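Local coordinates for spindle assembly abnormal protein 6 (Caenorhabditis elegans, PDB 3PYI), which scaffolds the centriole, its globular N-terminal domain linking coiled-coil homodimers into the inner ring of the ninefold cartwheel, at residues K94-Q98 with H99-K103. The protein carries 1 engineered substitution. Residues are numbered along the deposited sequence; the frame is centred on the assembly and turned at random.
Sequences KVIIQ and HLLCK
Ile96 and Leu101 run alongside each other in the same direction, five residues apart near the C-terminal part of helix 92-100. Their CD1 methyls approach to 3.2 Å, tighter than normal van der Waals contact; Ile96 has a second deposited conformer, so this closeness is doubtful. In the conformer described, Ile96 CG1 sits between its own backbone N and carbonyl carbon (chi1 72°), and CD1 reaches the Leu101 branch.

Ile96 O takes two N-H groups: Leu101 N, 2.7 Å away, approaches nearly along the C=O axis, whereas Leu100 N stands above the carbonyl plane. The shared acceptor combines an i to i+4 bond, bent well out of that plane, with an i to i+5 bond of the pi type that meets the carbonyl head-on. The widened turn is consistent with Leu101 coming round onto the same side as Ile96. One residue earlier, His99 N bonds to Val95 O in the helical i to i+4 pattern, at 2.7 Å.

The His99 side chain crosses that of Val95 obliquely, its CD2 3.9 Å from Val95 CG1; Val95 too is modelled in two conformers, so this methyl-ring contact is less certain. Gln98 O lies over one face of the imidazole, and Val95 O is near the ring plane at an edge. Cys102 SG comes within 3.0 Å of Gln98 O.

Leu101 fits against Phe10 of strand 7-23, Leu38 and Ile40 of strand 29-44 and Leu150 of strand 145-152, joining the helix end to the beta-sandwich core, while Val95, Ile96 and Leu100 pack on Ile156 of the second subunit.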
# COMPACT_ATOMS: atom_id res chain seq x y z
N LYS A 94 -5.20 -9.31 16.83
CA LYS A 94 -6.12 -8.47 17.58
C LYS A 94 -6.49 -7.20 16.81
O LYS A 94 -7.64 -6.78 16.81
CB LYS A 94 -5.50 -8.10 18.93
CG LYS A 94 -4.86 -9.29 19.64
CD LYS A 94 -4.39 -8.94 21.06
CE LYS A 94 -3.82 -10.17 21.76
NZ LYS A 94 -3.46 -9.91 23.19
N VAL A 95 -5.50 -6.59 16.16
CA VAL A 95 -5.73 -5.35 15.43
C VAL A 95 -6.59 -5.61 14.19
O VAL A 95 -7.55 -4.89 13.94
CB VAL A 95 -4.41 -4.67 15.03
CG1 VAL A 95 -4.69 -3.35 14.32
CG2 VAL A 95 -3.52 -4.44 16.26
N ILE A 96 -6.26 -6.65 13.42
CA ILE A 96 -7.04 -6.98 12.22
C ILE A 96 -8.49 -7.28 12.58
O ILE A 96 -9.43 -6.85 11.91
CB ILE A 96 -6.46 -8.20 11.43
CG1 ILE A 96 -6.72 -9.51 12.17
CG2 ILE A 96 -4.98 -8.06 11.12
CD1 ILE A 96 -7.84 -10.29 11.59
N ILE A 97 -8.66 -8.05 13.66
CA ILE A 97 -9.99 -8.42 14.11
C ILE A 97 -10.76 -7.20 14.61
O ILE A 97 -11.92 -7.02 14.27
CB ILE A 97 -9.93 -9.49 15.20
CG1 ILE A 97 -9.59 -10.85 14.59
CG2 ILE A 97 -11.26 -9.57 15.92
CD1 ILE A 97 -9.08 -11.88 15.58
N GLN A 98 -10.10 -6.37 15.42
CA GLN A 98 -10.76 -5.22 16.04
C GLN A 98 -10.88 -3.99 15.15
O GLN A 98 -11.76 -3.16 15.37
CB GLN A 98 -10.05 -4.83 17.35
CG GLN A 98 -10.48 -5.69 18.54
CD GLN A 98 -9.73 -5.35 19.82
OE1 GLN A 98 -8.66 -4.73 19.79
NE2 GLN A 98 -10.28 -5.77 20.95
N HIS A 99 -10.00 -3.85 14.16
CA HIS A 99 -9.97 -2.62 13.37
C HIS A 99 -10.15 -2.82 11.87
O HIS A 99 -10.38 -1.85 11.15
CB HIS A 99 -8.67 -1.85 13.62
CG HIS A 99 -8.54 -1.33 15.02
ND1 HIS A 99 -9.20 -0.20 15.45
CD2 HIS A 99 -7.84 -1.80 16.08
CE1 HIS A 99 -8.90 0.01 16.72
NE2 HIS A 99 -8.08 -0.94 17.13
N LEU A 100 -10.04 -4.05 11.39
CA LEU A 100 -10.11 -4.27 9.96
C LEU A 100 -11.25 -5.20 9.56
O LEU A 100 -11.86 -5.01 8.52
CB LEU A 100 -8.77 -4.77 9.42
CG LEU A 100 -7.61 -3.76 9.50
CD1 LEU A 100 -6.34 -4.39 8.97
CD2 LEU A 100 -7.92 -2.49 8.71
N LEU A 101 -11.56 -6.18 10.41
CA LEU A 101 -12.64 -7.12 10.09
C LEU A 101 -13.92 -6.82 10.86
O LEU A 101 -14.93 -7.50 10.69
CB LEU A 101 -12.19 -8.56 10.35
CG LEU A 101 -10.97 -9.05 9.58
CD1 LEU A 101 -10.65 -10.48 9.98
CD2 LEU A 101 -11.19 -8.96 8.08
N CYS A 102 -13.87 -5.78 11.69
CA CYS A 102 -14.98 -5.41 12.57
C CYS A 102 -16.09 -4.69 11.83
O CYS A 102 -15.86 -4.06 10.79
CB CYS A 102 -14.47 -4.50 13.68
SG CYS A 102 -13.68 -2.98 13.04
N LYS A 103 -17.30 -4.76 12.38
CA LYS A 103 -18.45 -4.03 11.83
C LYS A 103 -18.54 -2.64 12.46
O LYS A 103 -18.59 -2.51 13.68
CB LYS A 103 -19.75 -4.80 12.10
CG LYS A 103 -19.83 -6.18 11.47
CD LYS A 103 -21.21 -6.79 11.67
CE LYS A 103 -21.35 -8.12 10.94
NZ LYS A 103 -22.75 -8.66 11.00